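Local coordinates for protein Mn transporter subunit (Synechocystis sp. PCC 6803, PDB 3UJP) that probably captures manganese as the periplasmic solute-binding component of an ABC-type uptake transporter and hands it to the membrane permease, at residues G50-V55 against P155-Y160; A63-Y68 against Y270-S275. One frame throughout, in Å; residues are numbered along the deposited sequence.

Overall arrangement
Contact 1 lies on the surface, its centre about 24 Å from the centre of the chain, whereas contact 2 is buried, its centre about 8 Å from that of the chain; the two contact centres are 26 Å apart and their nearest atoms about 10 Å, with no touch. In contact 1 the turn before strand 54-57 meets residues 155-160, which run into helix 158-183. Contact 2 instead joins two loops, one after that same strand and the other after strand 264-269, where the two lobes face the manganese. The chemistry follows the place: a lysine over a tyrosine ring beside a zinc ion shared between subunits outside, two metal ligands and an isoleucine of a single chain inside.

Contact 1. Residues G50-V55 against P155-Y160; sequences GDKLVV and PDNAKY. With ZN (zinc ion), chain H.
Asp-51 OD1 is gripped by the zinc ion and by Lys-52 NZ, whose chain lies over the ring of Tyr-160. The salt bridge from Lys-52 NZ to Asp-51 OD1 measures 3.0 Å and meets that oxygen nearly along its C-O axis. The evidence for a CH-pi contact is direct: Lys-52 CE stands 3.3 Å from the centroid of the Tyr-160 ring and only 13° off the ring normal. Bends at chi2 (-55°) and chi4 (-57°) carry the lysine across the ring at about a right angle and turn NZ back to its neighbour's carboxylate. Lys-52 CD passes Asn-157 CG at 4.1 Å, a looser touch.

Both oxygens of Asp-51 bind the zinc, OD1 at 2.6 Å and OD2 at 2.5 Å, and Glu-30 of a third subunit supplies another ligand. Tyr-160 also packs on Pro-118 of the second subunit, placing the pair beside an interface. With an alanine in place of Lys-52, the Tyr-160 face would probably lose its aliphatic cover and Asp-51 its lysine partner, leaving the zinc to hold the carboxylate. No hydrogen bond links the two segments; their meeting rests on the lysine chain lying over the ring, CE above the centre and NZ beside CD2 and CE2, while the ammonium would be expected to offset part of the negative charge gathered round the zinc.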
loop_
_atom_site.group_PDB
_atom_site.type_symbol
_atom_site.label_atom_id
_atom_site.label_comp_id
_atom_site.label_asym_id
_atom_site.label_seq_id
_atom_site.Cartn_x
_atom_site.Cartn_y
_atom_site.Cartn_z
ATOM N N GLY A 50 8.727 2.008 -6.302
ATOM C CA GLY A 50 8.037 0.813 -6.695
ATOM C C GLY A 50 7.275 0.358 -5.498
ATOM O O GLY A 50 6.817 1.179 -4.701
ATOM N N ASP A 51 7.127 -0.956 -5.397
ATOM C CA ASP A 51 6.506 -1.550 -4.242
ATOM C C ASP A 51 7.539 -1.857 -3.155
ATOM O O ASP A 51 7.183 -2.414 -2.103
ATOM C CB ASP A 51 5.630 -2.758 -4.615
ATOM C CG ASP A 51 6.293 -3.702 -5.605
ATOM O OD1 ASP A 51 7.529 -3.898 -5.575
ATOM O OD2 ASP A 51 5.565 -4.302 -6.418
ATOM N N LYS A 52 8.791 -1.446 -3.401
ATOM C CA LYS A 52 9.898 -1.571 -2.417
ATOM C C LYS A 52 9.904 -0.621 -1.187
ATOM O O LYS A 52 10.373 -1.020 -0.131
ATOM C CB LYS A 52 11.260 -1.496 -3.100
ATOM C CG LYS A 52 11.470 -2.538 -4.150
ATOM C CD LYS A 52 11.245 -3.933 -3.587
ATOM C CE LYS A 52 11.334 -5.006 -4.661
ATOM N NZ LYS A 52 10.350 -4.761 -5.770
ATOM N N LEU A 53 9.434 0.623 -1.331
ATOM C CA LEU A 53 9.205 1.540 -0.203
ATOM C C LEU A 53 7.745 1.959 -0.219
ATOM O O LEU A 53 6.991 1.637 -1.151
ATOM C CB LEU A 53 10.063 2.802 -0.308
ATOM C CG LEU A 53 11.583 2.636 -0.403
ATOM C CD1 LEU A 53 12.305 3.981 -0.357
ATOM C CD2 LEU A 53 12.132 1.713 0.680
ATOM N N VAL A 54 7.340 2.688 0.806
ATOM C CA VAL A 54 5.960 3.150 0.859
ATOM C C VAL A 54 5.934 4.660 0.972
ATOM O O VAL A 54 6.237 5.230 2.020
ATOM C CB VAL A 54 5.109 2.456 1.964
ATOM C CG1 VAL A 54 5.981 1.838 3.030
ATOM C CG2 VAL A 54 4.082 3.425 2.554
ATOM N N VAL A 55 5.594 5.297 -0.143
ATOM C CA VAL A 55 5.731 6.724 -0.271
ATOM C C VAL A 55 4.451 7.390 0.110
ATOM O O VAL A 55 3.371 6.914 -0.250
ATOM C CB VAL A 55 6.005 7.083 -1.691
ATOM C CG1 VAL A 55 6.095 8.583 -1.796
ATOM C CG2 VAL A 55 7.278 6.401 -2.135
ATOM N N PRO A 155 19.871 -0.050 0.817
ATOM C CA PRO A 155 20.845 -0.576 -0.136
ATOM C C PRO A 155 20.519 -2.017 -0.557
ATOM O O PRO A 155 20.987 -2.450 -1.623
ATOM C CB PRO A 155 22.158 -0.522 0.651
ATOM C CG PRO A 155 21.735 -0.656 2.075
ATOM C CD PRO A 155 20.437 0.086 2.172
ATOM N N ASP A 156 19.736 -2.733 0.251
ATOM C CA ASP A 156 19.332 -4.097 -0.092
ATOM C C ASP A 156 18.669 -4.136 -1.483
ATOM O O ASP A 156 18.972 -4.985 -2.319
ATOM C CB ASP A 156 18.386 -4.681 0.980
ATOM C CG ASP A 156 19.063 -4.893 2.338
ATOM O OD1 ASP A 156 20.309 -4.799 2.426
ATOM O OD2 ASP A 156 18.335 -5.168 3.320
ATOM N N ASN A 157 17.776 -3.185 -1.727
ATOM C CA ASN A 157 16.974 -3.168 -2.940
ATOM C C ASN A 157 17.487 -2.243 -4.037
ATOM O O ASN A 157 16.800 -2.018 -5.018
ATOM C CB ASN A 157 15.541 -2.810 -2.585
ATOM C CG ASN A 157 14.905 -3.849 -1.694
ATOM O OD1 ASN A 157 15.069 -5.051 -1.904
ATOM N ND2 ASN A 157 14.194 -3.396 -0.675
ATOM N N ALA A 158 18.694 -1.725 -3.866
ATOM C CA ALA A 158 19.342 -0.858 -4.846
ATOM C C ALA A 158 18.948 -1.150 -6.278
ATOM O O ALA A 158 18.576 -0.221 -7.024
ATOM C CB ALA A 158 20.855 -0.954 -4.714
ATOM N N LYS A 159 19.056 -2.434 -6.655
ATOM C CA LYS A 159 18.914 -2.888 -8.047
ATOM C C LYS A 159 17.593 -2.418 -8.623
ATOM O O LYS A 159 17.537 -1.958 -9.768
ATOM C CB LYS A 159 19.040 -4.409 -8.149
ATOM C CG LYS A 159 17.886 -5.173 -7.535
ATOM C CD LYS A 159 18.125 -6.690 -7.550
ATOM C CE LYS A 159 17.697 -7.314 -6.210
ATOM N NZ LYS A 159 18.134 -8.733 -6.013
ATOM N N TYR A 160 16.543 -2.510 -7.805
ATOM C CA TYR A 160 15.232 -1.989 -8.150
ATOM C C TYR A 160 15.253 -0.476 -8.399
ATOM O O TYR A 160 14.823 -0.031 -9.467
ATOM C CB TYR A 160 14.207 -2.370 -7.082
ATOM C CG TYR A 160 13.972 -3.870 -6.973
ATOM C CD1 TYR A 160 14.819 -4.685 -6.225
ATOM C CD2 TYR A 160 12.899 -4.470 -7.614
ATOM C CE1 TYR A 160 14.601 -6.062 -6.124
ATOM C CE2 TYR A 160 12.677 -5.846 -7.527
ATOM C CZ TYR A 160 13.527 -6.638 -6.776
ATOM O OH TYR A 160 13.290 -8.000 -6.689
HETATM ZN ZN ZN H . 7.298 -5.829 -7.318
#

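Contact 2. Residues A63-Y68 against Y270-S275; sequences AEIHGY and YVDSLS. With MN (manganese (II) ion), chain D.
His-66 and Asp-272 converge on the manganese from two loops, meeting at about a right angle with the imidazole and carboxylate planes 58° apart. This is the interlobe metal site of a cluster A solute-binding protein, in which the two lobes are bridged by a long helix and each supplies ligands. His-66 NE2 binds the ion at 2.2 Å and Asp-272 OD2 binds it at 1.9 Å. The carboxylate oxygen approaches the imidazole at its edge, near the ring plane. His-66 NE2 and Asp-272 OD2 are 3.2 Å apart without a hydrogen bond between them; the metal they share accounts for their closeness. His-131 and Glu-197 complete the set of protein ligands, and the ring of His-131 meets that of His-66 with the planes at about 60°.

Ile-65 also meets Asp-272, its side chain crossing the aspartate at about a right angle. CG1 of Ile-65 sits between the backbone N and the carbonyl carbon (chi1 57°), which sets its CG1-CD1 arm against the aspartate: Ile-65 CG1 lies 3.4 Å from Asp-272 CB, and Ile-65 CD1 3.5 Å from Asp-272 CG. The apolar arm thus borders the ligand while the carboxylate reaches the ion. On the backbone, Ile-65 O accepts a hydrogen bond from Trp-94, and Leu-274 N gives one to Thr-39 at helix 39-49, so each loop is also held from outside the contact. Within 270-275, Ser-273 OG donates to Leu-274 O at 3.0 Å, lying 18° from the plane of that carbonyl.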
loop_
_atom_site.group_PDB
_atom_site.type_symbol
_atom_site.label_atom_id
_atom_site.label_comp_id
_atom_site.label_asym_id
_atom_site.label_seq_id
_atom_site.Cartn_x
_atom_site.Cartn_y
_atom_site.Cartn_z
ATOM N N ALA A 63 -3.624 21.336 -2.589
ATOM C CA ALA A 63 -3.484 22.198 -1.430
ATOM C C ALA A 63 -2.292 23.099 -1.592
ATOM O O ALA A 63 -1.253 22.672 -2.074
ATOM C CB ALA A 63 -3.351 21.360 -0.155
ATOM N N GLU A 64 -2.455 24.351 -1.194
ATOM C CA GLU A 64 -1.380 25.323 -1.304
ATOM C C GLU A 64 -0.149 24.806 -0.562
ATOM O O GLU A 64 -0.141 24.748 0.656
ATOM C CB GLU A 64 -1.830 26.705 -0.807
ATOM C CG GLU A 64 -0.760 27.495 -0.051
ATOM C CD GLU A 64 0.268 28.126 -0.972
ATOM O OE1 GLU A 64 0.996 29.052 -0.533
ATOM O OE2 GLU A 64 0.337 27.696 -2.139
ATOM N N ILE A 65 0.875 24.425 -1.325
ATOM C CA ILE A 65 2.085 23.764 -0.815
ATOM C C ILE A 65 3.121 24.711 -0.258
ATOM O O ILE A 65 4.055 24.257 0.381
ATOM C CB ILE A 65 2.835 22.950 -1.936
ATOM C CG1 ILE A 65 3.188 23.862 -3.117
ATOM C CG2 ILE A 65 2.017 21.761 -2.423
ATOM C CD1 ILE A 65 4.378 23.387 -3.903
ATOM N N HIS A 66 2.982 26.004 -0.542
ATOM C CA HIS A 66 4.009 27.009 -0.239
ATOM C C HIS A 66 3.894 27.535 1.198
ATOM O O HIS A 66 4.902 27.876 1.821
ATOM C CB HIS A 66 3.868 28.213 -1.166
ATOM C CG HIS A 66 4.480 28.048 -2.523
ATOM N ND1 HIS A 66 5.763 28.453 -2.807
ATOM C CD2 HIS A 66 3.956 27.594 -3.683
ATOM C CE1 HIS A 66 6.015 28.229 -4.087
ATOM N NE2 HIS A 66 4.941 27.701 -4.639
ATOM N N GLY A 67 2.669 27.631 1.718
ATOM C CA GLY A 67 2.464 28.178 3.047
ATOM C C GLY A 67 1.580 27.299 3.891
ATOM O O GLY A 67 0.872 27.783 4.773
ATOM N N TYR A 68 1.633 26.000 3.608
ATOM C CA TYR A 68 0.795 25.008 4.269
ATOM C C TYR A 68 1.079 25.097 5.748
ATOM O O TYR A 68 2.172 25.510 6.160
ATOM C CB TYR A 68 1.100 23.600 3.715
ATOM C CG TYR A 68 0.382 22.433 4.386
ATOM C CD1 TYR A 68 -0.995 22.263 4.255
ATOM C CD2 TYR A 68 1.090 21.477 5.122
ATOM C CE1 TYR A 68 -1.648 21.186 4.858
ATOM C CE2 TYR A 68 0.444 20.406 5.728
ATOM C CZ TYR A 68 -0.925 20.269 5.599
ATOM O OH TYR A 68 -1.585 19.211 6.195
ATOM N N TYR A 270 -1.418 22.819 -13.957
ATOM C CA TYR A 270 -1.137 22.157 -12.707
ATOM C C TYR A 270 0.348 22.215 -12.380
ATOM O O TYR A 270 1.131 21.679 -13.133
ATOM C CB TYR A 270 -1.613 20.721 -12.800
ATOM C CG TYR A 270 -3.132 20.575 -12.754
ATOM C CD1 TYR A 270 -3.925 20.867 -13.866
ATOM C CD2 TYR A 270 -3.780 20.148 -11.587
ATOM C CE1 TYR A 270 -5.315 20.726 -13.818
ATOM C CE2 TYR A 270 -5.174 20.009 -11.528
ATOM C CZ TYR A 270 -5.934 20.297 -12.644
ATOM O OH TYR A 270 -7.313 20.152 -12.581
ATOM N N VAL A 271 0.752 22.856 -11.277
ATOM C CA VAL A 271 2.174 22.889 -10.910
ATOM C C VAL A 271 2.516 22.327 -9.550
ATOM O O VAL A 271 3.412 21.491 -9.415
ATOM C CB VAL A 271 2.777 24.286 -10.890
ATOM C CG1 VAL A 271 3.917 24.339 -11.854
ATOM C CG2 VAL A 271 1.738 25.353 -11.160
ATOM N N ASP A 272 1.835 22.848 -8.537
ATOM C CA ASP A 272 2.186 22.572 -7.155
ATOM C C ASP A 272 1.409 21.387 -6.609
ATOM O O ASP A 272 1.566 21.025 -5.446
ATOM C CB ASP A 272 1.963 23.822 -6.307
ATOM C CG ASP A 272 2.952 24.966 -6.645
ATOM O OD1 ASP A 272 3.970 24.728 -7.299
ATOM O OD2 ASP A 272 2.718 26.109 -6.226
ATOM N N SER A 273 0.576 20.785 -7.451
ATOM C CA SER A 273 -0.224 19.635 -7.044
ATOM C C SER A 273 -0.922 18.998 -8.243
ATOM O O SER A 273 -1.289 19.683 -9.199
ATOM C CB SER A 273 -1.257 20.046 -5.993
ATOM O OG SER A 273 -2.438 19.271 -6.108
ATOM N N LEU A 274 -1.139 17.693 -8.141
ATOM C CA LEU A 274 -1.771 16.891 -9.166
ATOM C C LEU A 274 -3.249 16.882 -8.985
ATOM O O LEU A 274 -3.771 17.721 -8.289
ATOM C CB LEU A 274 -1.306 15.454 -9.083
ATOM C CG LEU A 274 0.141 15.121 -8.784
ATOM C CD1 LEU A 274 0.279 13.670 -8.645
ATOM C CD2 LEU A 274 1.018 15.570 -9.878
ATOM N N SER A 275 -3.918 15.918 -9.606
ATOM C CA SER A 275 -5.369 15.805 -9.513
ATOM C C SER A 275 -5.782 14.460 -8.924
ATOM O O SER A 275 -4.935 13.645 -8.559
ATOM C CB SER A 275 -6.010 15.996 -10.890
ATOM O OG SER A 275 -7.301 16.567 -10.778
HETATM MN MN MN D . 4.005 27.503 -6.591
#